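PDB 4BAX: glutamine synthetase, which belongs to the glutamine synthetase family, joining an N-terminal beta-Grasp domain to a larger catalytic-type domain in an assembly of ten chains. Local coordinates for residues W10-E15 / K19-T24; V81-T84 / P88-S91; K265-G270 / I312-P317; N285-G290 / A296-P301. All blocks are in the same frame, centred on the assembly; numbering follows the deposited sequence.

Interaction 1: residues W10-E15 / K19-T24; sequences WIDGTE and KLRSKT
At the turn end of the antiparallel beta hairpin formed by strands 3-11 and 20-28 of the beta-Grasp domain, backbone ladder and carboxylate together hold the two chains. W10 and R21 form a hydrogen-bonded pair (W10 N to R21 O 2.8 Å, R21 N to W10 O 2.7 Å), and beyond the ladder D12 N bonds to K19 O at 2.7 Å. D12 then turns its short carboxylate back across the hairpin. OD1 takes K19 N at 2.8 Å on one face of the carboxylate plane and T14 N on the other, the latter closing an Asx turn. OD2 receives both NE (2.7 Å) and NH2 of R21, side-on, as well as the T14 hydroxyl. Five donors thus grip one aspartate, which probably keeps it ionised. A bend at chi2 (-76°) brings the R21 guanidinium to D12 OD2. R21 CB lies over the six-membered ring of W10, 3.5 Å from the centroid, a CH-pi contact that a broad indole suits well. The K23 methylene CG meets the same ring at its edge. I11 and L20 point to the other side of the sheet, where helix 190-210 packs on them through W198, while the sheet itself runs on from T24 into a strand of a neighbouring subunit.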
# COMPACT_ATOMS: atom_id res chain seq x y z
N TRP A 10 -14.08 -4.47 39.09
CA TRP A 10 -13.96 -3.50 40.17
C TRP A 10 -13.38 -2.19 39.65
O TRP A 10 -12.99 -2.11 38.49
CB TRP A 10 -13.17 -4.05 41.37
CG TRP A 10 -11.68 -4.18 41.16
CD1 TRP A 10 -10.72 -3.29 41.56
CD2 TRP A 10 -10.97 -5.26 40.54
NE1 TRP A 10 -9.46 -3.75 41.22
CE2 TRP A 10 -9.59 -4.96 40.59
CE3 TRP A 10 -11.37 -6.46 39.93
CZ2 TRP A 10 -8.61 -5.80 40.07
CZ3 TRP A 10 -10.38 -7.30 39.40
CH2 TRP A 10 -9.02 -6.97 39.48
N ILE A 11 -13.38 -1.16 40.50
CA ILE A 11 -12.83 0.15 40.19
C ILE A 11 -11.54 0.33 41.00
O ILE A 11 -11.51 0.05 42.19
CB ILE A 11 -13.83 1.25 40.50
CG1 ILE A 11 -14.97 1.19 39.48
CG2 ILE A 11 -13.20 2.63 40.42
CD1 ILE A 11 -16.29 0.85 40.11
N ASP A 12 -10.49 0.80 40.33
CA ASP A 12 -9.20 0.95 40.99
C ASP A 12 -9.00 2.29 41.74
O ASP A 12 -9.96 3.02 42.01
CB ASP A 12 -8.02 0.59 40.07
CG ASP A 12 -7.78 1.62 38.98
OD1 ASP A 12 -8.30 2.75 39.06
OD2 ASP A 12 -7.10 1.26 37.99
N GLY A 13 -7.76 2.56 42.12
CA GLY A 13 -7.43 3.77 42.82
C GLY A 13 -6.62 4.74 41.97
O GLY A 13 -5.92 5.60 42.53
N THR A 14 -6.72 4.61 40.65
CA THR A 14 -6.00 5.50 39.73
C THR A 14 -6.46 6.95 39.87
O THR A 14 -7.64 7.22 40.12
CB THR A 14 -6.09 5.05 38.25
OG1 THR A 14 -5.73 3.67 38.12
CG2 THR A 14 -5.16 5.88 37.38
N GLU A 15 -5.50 7.86 39.71
CA GLU A 15 -5.76 9.29 39.84
C GLU A 15 -5.34 10.00 38.53
O GLU A 15 -4.33 9.62 37.94
CB GLU A 15 -4.95 9.85 41.01
CG GLU A 15 -5.47 9.36 42.37
CD GLU A 15 -4.60 9.81 43.56
OE1 GLU A 15 -4.25 11.01 43.63
OE2 GLU A 15 -4.27 8.96 44.42
N LYS A 19 -10.13 3.64 37.19
CA LYS A 19 -10.36 2.75 36.06
C LYS A 19 -10.96 1.41 36.47
O LYS A 19 -10.79 0.93 37.61
CB LYS A 19 -9.06 2.50 35.31
CG LYS A 19 -8.25 3.76 35.00
CD LYS A 19 -6.85 3.42 34.49
CE LYS A 19 -6.85 2.35 33.38
NZ LYS A 19 -7.20 2.86 32.02
N LEU A 20 -11.71 0.84 35.53
CA LEU A 20 -12.27 -0.49 35.69
C LEU A 20 -11.19 -1.58 35.56
O LEU A 20 -10.25 -1.43 34.79
CB LEU A 20 -13.38 -0.74 34.69
CG LEU A 20 -14.65 0.05 34.95
CD1 LEU A 20 -15.33 0.31 33.61
CD2 LEU A 20 -15.57 -0.72 35.91
N ARG A 21 -11.29 -2.60 36.39
CA ARG A 21 -10.44 -3.79 36.28
C ARG A 21 -11.33 -5.05 36.30
O ARG A 21 -12.45 -5.05 36.87
CB ARG A 21 -9.38 -3.84 37.38
CG ARG A 21 -8.61 -2.55 37.55
CD ARG A 21 -7.58 -2.36 36.46
NE ARG A 21 -6.82 -1.14 36.70
CZ ARG A 21 -5.58 -0.96 36.26
NH1 ARG A 21 -4.96 -1.93 35.57
NH2 ARG A 21 -4.94 0.18 36.52
N SER A 22 -10.85 -6.10 35.66
CA SER A 22 -11.59 -7.33 35.65
C SER A 22 -10.72 -8.57 35.47
O SER A 22 -9.63 -8.50 34.87
CB SER A 22 -12.71 -7.28 34.60
OG SER A 22 -12.28 -7.83 33.38
N LYS A 23 -11.17 -9.65 36.11
CA LYS A 23 -10.69 -11.00 35.84
C LYS A 23 -11.78 -12.06 35.98
O LYS A 23 -12.83 -11.84 36.60
CB LYS A 23 -9.45 -11.34 36.67
CG LYS A 23 -9.50 -10.94 38.09
CD LYS A 23 -8.26 -11.41 38.81
CE LYS A 23 -8.29 -10.94 40.24
NZ LYS A 23 -7.75 -11.97 41.17
N THR A 24 -11.48 -13.23 35.43
CA THR A 24 -12.41 -14.35 35.36
C THR A 24 -12.16 -15.39 36.41
O THR A 24 -11.02 -15.85 36.61
CB THR A 24 -12.32 -15.06 33.99
OG1 THR A 24 -12.37 -14.10 32.92
CG2 THR A 24 -13.42 -16.12 33.84

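Interaction 2: residues V81-T84 / P88-S91; sequences VLDT and PHPS
The imidazole of H89 has the CD of the next residue, P90, over one face, offset toward the rim, and CA of S91 at its edge. Beside the ring stand V81 of strand 75-82 and D83 just after L82: V81 CG1 meets H89 CB at 3.7 Å, the two side chains running alongside each other, and D83 OD1 comes within 3.6 Å of H89 CD2, its carboxylate turned 53° from the ring plane. With CG anti to the backbone N (chi1 -173°), the ring is carried to where ND1 accepts S91 N at 3.1 Å, close to the ring plane, and NE2 is bonded to the backbone O of Q49. A flat group with a nitrogen on each side is well suited to join these two backbones. Across the contact the one hydrogen bond is nearly straight, H89 N to V81 O at 3.0 Å (169°). L82 CD2 rests on P88 CA at 3.8 Å, an apolar branch against a proline that offers no N-H there. L82 and P88 make a single backbone bridge, not a ladder. This is the chain doubling back after strand 75-82, the last of the beta-Grasp sheet, on its way through the loop to helix 94-103.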
# COMPACT_ATOMS: atom_id res chain seq x y z
N VAL A 81 -13.96 -2.80 46.90
CA VAL A 81 -12.61 -3.18 47.29
C VAL A 81 -12.44 -2.95 48.78
O VAL A 81 -12.76 -1.87 49.31
CB VAL A 81 -11.54 -2.39 46.48
CG1 VAL A 81 -10.13 -2.83 46.85
CG2 VAL A 81 -11.77 -2.58 44.98
N LEU A 82 -11.91 -3.97 49.45
CA LEU A 82 -11.73 -3.90 50.88
C LEU A 82 -10.29 -4.14 51.24
O LEU A 82 -9.56 -4.82 50.51
CB LEU A 82 -12.58 -4.95 51.58
CG LEU A 82 -14.05 -4.97 51.20
CD1 LEU A 82 -14.74 -6.04 52.04
CD2 LEU A 82 -14.72 -3.60 51.35
N ASP A 83 -9.91 -3.63 52.41
CA ASP A 83 -8.62 -3.93 53.01
C ASP A 83 -8.73 -5.36 53.53
O ASP A 83 -9.84 -5.90 53.61
CB ASP A 83 -8.34 -2.96 54.16
CG ASP A 83 -7.74 -1.61 53.69
OD1 ASP A 83 -6.96 -1.60 52.71
OD2 ASP A 83 -8.04 -0.56 54.31
N THR A 84 -7.61 -5.95 53.94
CA THR A 84 -7.57 -7.33 54.44
C THR A 84 -8.40 -7.53 55.72
O THR A 84 -8.82 -8.64 56.03
CB THR A 84 -6.12 -7.81 54.68
OG1 THR A 84 -5.44 -6.87 55.52
CG2 THR A 84 -5.37 -7.90 53.35
N PRO A 88 -13.50 -0.93 54.20
CA PRO A 88 -13.37 -0.36 52.85
C PRO A 88 -11.97 0.18 52.59
O PRO A 88 -11.35 0.78 53.48
CB PRO A 88 -14.38 0.79 52.84
CG PRO A 88 -15.38 0.43 53.89
CD PRO A 88 -14.62 -0.32 54.95
N HIS A 89 -11.47 -0.08 51.38
CA HIS A 89 -10.19 0.42 50.90
C HIS A 89 -10.42 1.91 50.65
O HIS A 89 -11.56 2.33 50.41
CB HIS A 89 -9.82 -0.33 49.62
CG HIS A 89 -8.45 -0.01 49.11
ND1 HIS A 89 -8.18 1.12 48.36
CD2 HIS A 89 -7.27 -0.67 49.23
CE1 HIS A 89 -6.90 1.14 48.04
NE2 HIS A 89 -6.32 0.07 48.56
N PRO A 90 -9.35 2.74 50.71
CA PRO A 90 -9.50 4.19 50.47
C PRO A 90 -10.08 4.52 49.08
O PRO A 90 -10.80 5.51 48.94
CB PRO A 90 -8.06 4.69 50.58
CG PRO A 90 -7.43 3.78 51.57
CD PRO A 90 -8.05 2.42 51.31
N SER A 91 -9.80 3.69 48.08
CA SER A 91 -10.36 3.87 46.75
C SER A 91 -11.87 3.64 46.72
O SER A 91 -12.55 4.12 45.80
CB SER A 91 -9.66 2.97 45.74
OG SER A 91 -9.55 1.66 46.25

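Interaction 3: residues K265-G270 / I312-P317; sequences KNYGAG and IEDRRP
This buried contact is a tyrosine-aspartate-arginine cluster that ties the loop between helices 259-264 and 271-274 to the end of strand 312-314. Y267 points toward the strand end, and its hydroxyl, which also hydrogen-bonds H263 ND1, gives a hydrogen bond to D314 OD2 at 2.6 Å, coming from above the carboxylate plane. R316 approaches that oxygen from the opposite face with NH2 (3.0 Å) and holds OD1 with NE (3.1 Å), a side-on salt bridge with one nitrogen to each oxygen. The backbone N of R316 also bonds to OD1, forming an Asx turn that fixes the carboxylate just where the strand ends. D314 CG stands anti to the backbone N (chi1 -168°), which points the acid at the tyrosine. P317 CG lies over one face of the Y267 ring, 3.8 Å from its centroid, a CH-pi contact in which the rigid pyrrolidine matches the flat ring. R316 CB meets the ring edge, 3.5 Å from Y267 CE2, and the guanidinium turns a face to the same CE2. V326 of helix 323-341 packs on both Y267 and P317. With four donor contacts shared over its two oxygens and an arginine beside it, D314 is probably held as the anion, its charge balanced within the buried cluster.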
# COMPACT_ATOMS: atom_id res chain seq x y z
N LYS A 265 -15.80 20.27 42.06
CA LYS A 265 -14.44 19.66 42.19
C LYS A 265 -14.45 18.15 42.30
O LYS A 265 -13.37 17.53 42.32
CB LYS A 265 -13.66 20.23 43.39
CG LYS A 265 -14.23 19.87 44.76
CD LYS A 265 -13.36 20.42 45.89
CE LYS A 265 -13.94 20.29 47.31
NZ LYS A 265 -12.72 20.46 48.11
N ASN A 266 -15.63 17.55 42.34
CA ASN A 266 -15.77 16.09 42.36
C ASN A 266 -16.52 15.56 41.15
O ASN A 266 -16.92 14.39 41.10
CB ASN A 266 -16.49 15.63 43.63
CG ASN A 266 -15.67 15.80 44.86
OD1 ASN A 266 -14.77 15.01 45.12
ND2 ASN A 266 -15.97 16.83 45.64
N TYR A 267 -16.70 16.44 40.17
CA TYR A 267 -17.56 16.14 39.03
C TYR A 267 -16.78 15.67 37.81
O TYR A 267 -17.32 15.60 36.70
CB TYR A 267 -18.40 17.36 38.67
CG TYR A 267 -19.77 17.39 39.31
CD1 TYR A 267 -20.12 16.51 40.33
CD2 TYR A 267 -20.72 18.31 38.88
CE1 TYR A 267 -21.39 16.57 40.91
CE2 TYR A 267 -21.99 18.36 39.44
CZ TYR A 267 -22.32 17.50 40.46
OH TYR A 267 -23.59 17.60 40.99
N GLY A 268 -15.50 15.34 38.01
CA GLY A 268 -14.72 14.77 36.95
C GLY A 268 -13.51 15.60 36.61
O GLY A 268 -13.51 16.82 36.73
N ALA A 269 -12.47 14.92 36.13
CA ALA A 269 -11.21 15.57 35.82
C ALA A 269 -11.32 16.36 34.52
O ALA A 269 -11.90 15.89 33.53
CB ALA A 269 -10.09 14.53 35.75
N GLY A 270 -10.79 17.58 34.52
CA GLY A 270 -10.83 18.38 33.32
C GLY A 270 -12.15 19.10 33.10
O GLY A 270 -12.43 19.52 31.97
N ILE A 312 -35.20 17.50 38.89
CA ILE A 312 -34.33 18.54 38.35
C ILE A 312 -33.18 17.86 37.62
O ILE A 312 -32.84 16.71 37.92
CB ILE A 312 -33.79 19.50 39.45
CG1 ILE A 312 -32.94 18.75 40.47
CG2 ILE A 312 -34.93 20.25 40.13
CD1 ILE A 312 -32.35 19.65 41.56
N GLU A 313 -32.56 18.60 36.71
CA GLU A 313 -31.48 18.07 35.90
C GLU A 313 -30.22 18.85 36.20
O GLU A 313 -30.15 20.07 35.99
CB GLU A 313 -31.84 18.19 34.42
CG GLU A 313 -30.68 17.87 33.48
CD GLU A 313 -31.01 18.19 32.03
OE1 GLU A 313 -30.96 19.38 31.66
OE2 GLU A 313 -31.28 17.24 31.26
N ASP A 314 -29.21 18.14 36.69
CA ASP A 314 -27.91 18.74 36.92
C ASP A 314 -27.05 18.53 35.69
O ASP A 314 -26.68 17.38 35.37
CB ASP A 314 -27.26 18.09 38.15
CG ASP A 314 -26.02 18.85 38.63
OD1 ASP A 314 -25.47 19.64 37.83
OD2 ASP A 314 -25.59 18.66 39.79
N ARG A 315 -26.73 19.63 35.01
CA ARG A 315 -26.01 19.56 33.74
C ARG A 315 -24.47 19.66 33.91
O ARG A 315 -23.74 19.57 32.92
CB ARG A 315 -26.51 20.65 32.79
CG ARG A 315 -28.03 20.63 32.59
CD ARG A 315 -28.51 21.83 31.77
NE ARG A 315 -27.95 21.80 30.42
CZ ARG A 315 -28.45 21.08 29.41
NH1 ARG A 315 -29.56 20.36 29.57
NH2 ARG A 315 -27.86 21.11 28.21
N ARG A 316 -24.01 19.85 35.13
CA ARG A 316 -22.57 19.98 35.42
C ARG A 316 -21.67 18.70 35.34
O ARG A 316 -20.51 18.82 34.93
CB ARG A 316 -22.37 20.65 36.77
CG ARG A 316 -22.86 22.08 36.80
CD ARG A 316 -22.79 22.61 38.21
NE ARG A 316 -23.73 21.87 39.04
CZ ARG A 316 -23.74 21.93 40.37
NH1 ARG A 316 -22.87 22.70 41.00
NH2 ARG A 316 -24.63 21.23 41.07
N PRO A 317 -22.16 17.51 35.73
CA PRO A 317 -21.17 16.41 35.78
C PRO A 317 -20.58 16.00 34.42
O PRO A 317 -21.26 15.95 33.38
CB PRO A 317 -21.96 15.25 36.42
CG PRO A 317 -23.15 15.89 37.09
CD PRO A 317 -23.48 17.10 36.24

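Interaction 4: residues N285-G290 / A296-P301; sequences NEYSYG and ASVRIP
The S288 backbone oxygen receives V298 N at 3.0 Å, and G290 O receives I300 N at 3.0 Å in an almost straight bond (179°). Together with a weaker link from G290 N to V298 O, they register the short parallel strands 289-291 and 298-300, Y289 beside V298 and G290 beside R299. Just ahead of the paired residues two serines exchange bonds: S288 N gives to S297 OG at 3.2 Å, and S297 N gives to S288 OG at 3.3 Å. A serine just before each strand suits this place, because a short hydroxyl can reach the partner's N-H without pushing the backbones apart. S288 OG sits between its own N and carbonyl carbon (chi1 49°), turned toward S297 N. G290 contributes no side chain, and the methyl of A296 lies close to its N. On the side of the sheet carrying Y289 and V298, Y287 lies obliquely by S297 CB and V298 CG2, and Y289 runs alongside I300. Both phenols continue to the region of helix 244-253, where Y287 OH bonds to A251 O and Y289 OH to E252. R299 points to the other side and forms a salt bridge with E313. On the same side as the two tyrosines, I300 CD1 lies 3.6 Å from Y289 CD1.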
# COMPACT_ATOMS: atom_id res chain seq x y z
N ASN A 285 -17.27 27.65 37.21
CA ASN A 285 -17.10 28.49 38.40
C ASN A 285 -18.32 29.32 38.81
O ASN A 285 -18.26 30.08 39.76
CB ASN A 285 -15.85 29.38 38.25
CG ASN A 285 -15.87 30.22 36.98
OD1 ASN A 285 -16.93 30.58 36.47
ND2 ASN A 285 -14.69 30.52 36.46
N GLU A 286 -19.45 29.13 38.12
CA GLU A 286 -20.69 29.82 38.52
C GLU A 286 -21.84 28.85 38.59
O GLU A 286 -21.95 27.92 37.78
CB GLU A 286 -21.07 30.96 37.56
CG GLU A 286 -19.97 31.91 37.10
CD GLU A 286 -20.48 32.91 36.05
OE1 GLU A 286 -21.64 32.76 35.59
OE2 GLU A 286 -19.70 33.81 35.65
N TYR A 287 -22.69 29.05 39.59
CA TYR A 287 -23.89 28.25 39.72
C TYR A 287 -25.13 29.04 39.29
O TYR A 287 -25.35 30.16 39.76
CB TYR A 287 -24.07 27.72 41.16
CG TYR A 287 -25.32 26.91 41.30
CD1 TYR A 287 -25.32 25.55 41.02
CD2 TYR A 287 -26.53 27.50 41.66
CE1 TYR A 287 -26.48 24.79 41.12
CE2 TYR A 287 -27.70 26.75 41.76
CZ TYR A 287 -27.67 25.39 41.49
OH TYR A 287 -28.82 24.64 41.59
N SER A 288 -25.95 28.44 38.43
CA SER A 288 -27.24 29.04 38.08
C SER A 288 -28.27 27.94 37.92
O SER A 288 -27.92 26.83 37.51
CB SER A 288 -27.14 29.86 36.79
OG SER A 288 -26.51 29.12 35.76
N TYR A 289 -29.54 28.26 38.12
CA TYR A 289 -30.61 27.33 37.79
C TYR A 289 -31.75 28.11 37.17
O TYR A 289 -31.95 29.29 37.47
CB TYR A 289 -31.06 26.48 39.00
CG TYR A 289 -32.09 27.17 39.89
CD1 TYR A 289 -33.45 27.11 39.58
CD2 TYR A 289 -31.71 27.88 41.02
CE1 TYR A 289 -34.40 27.74 40.37
CE2 TYR A 289 -32.67 28.51 41.82
CZ TYR A 289 -34.01 28.43 41.48
OH TYR A 289 -35.00 29.03 42.24
N GLY A 290 -32.50 27.46 36.30
CA GLY A 290 -33.60 28.13 35.63
C GLY A 290 -34.50 27.13 34.95
O GLY A 290 -34.12 25.98 34.68
N ALA A 296 -27.97 27.07 32.08
CA ALA A 296 -27.84 26.99 33.54
C ALA A 296 -27.04 25.78 34.06
O ALA A 296 -26.85 24.78 33.36
CB ALA A 296 -29.22 27.03 34.18
N SER A 297 -26.54 25.87 35.29
CA SER A 297 -25.87 24.74 35.93
C SER A 297 -26.88 23.58 36.15
O SER A 297 -26.61 22.40 35.88
CB SER A 297 -25.27 25.16 37.28
OG SER A 297 -24.23 26.11 37.14
N VAL A 298 -28.07 23.96 36.60
CA VAL A 298 -29.14 23.01 36.81
C VAL A 298 -30.38 23.47 36.05
O VAL A 298 -30.79 24.64 36.13
CB VAL A 298 -29.46 22.88 38.31
CG1 VAL A 298 -30.86 22.33 38.53
CG2 VAL A 298 -28.40 22.06 38.99
N ARG A 299 -31.00 22.55 35.32
CA ARG A 299 -32.19 22.90 34.58
C ARG A 299 -33.46 22.27 35.18
O ARG A 299 -33.46 21.11 35.60
CB ARG A 299 -32.04 22.50 33.11
CG ARG A 299 -33.35 22.63 32.33
CD ARG A 299 -33.20 22.36 30.85
NE ARG A 299 -33.18 20.93 30.56
CZ ARG A 299 -33.48 20.42 29.37
NH1 ARG A 299 -33.85 21.22 28.38
NH2 ARG A 299 -33.43 19.10 29.17
N ILE A 300 -34.53 23.07 35.22
CA ILE A 300 -35.87 22.59 35.51
C ILE A 300 -36.65 22.47 34.21
O ILE A 300 -37.02 23.49 33.61
CB ILE A 300 -36.63 23.55 36.44
CG1 ILE A 300 -35.96 23.62 37.82
CG2 ILE A 300 -38.10 23.14 36.56
CD1 ILE A 300 -36.16 24.92 38.52
N PRO A 301 -36.96 21.23 33.82
CA PRO A 301 -37.64 20.98 32.55
C PRO A 301 -39.00 21.66 32.52
O PRO A 301 -39.62 21.85 33.57
CB PRO A 301 -37.80 19.45 32.54
CG PRO A 301 -36.76 18.95 33.48
CD PRO A 301 -36.71 19.98 34.56

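Overall arrangement
Along the chain, interactions 1 and 2 come first, in series, and interaction 4 (285-290 with 296-301) is nested inside the loop closed by interaction 3. The first two share the beta-Grasp sheet, where strands 3-11 and 75-82 are neighbours; their centres lie 13 Å apart and V81 packs on W10. The last two, with centres 11 Å apart, share the larger sheet through strands 298-300 and 312-314, with a probable hydrogen bond from R315 N to S297 O. Between the pairs the distances are longer: about 22 Å between the centres of interactions 1 and 3, and 33 Å for 1 and 4, on opposite sides of the chain's centre. Each pair thus belongs to one of the two sheets.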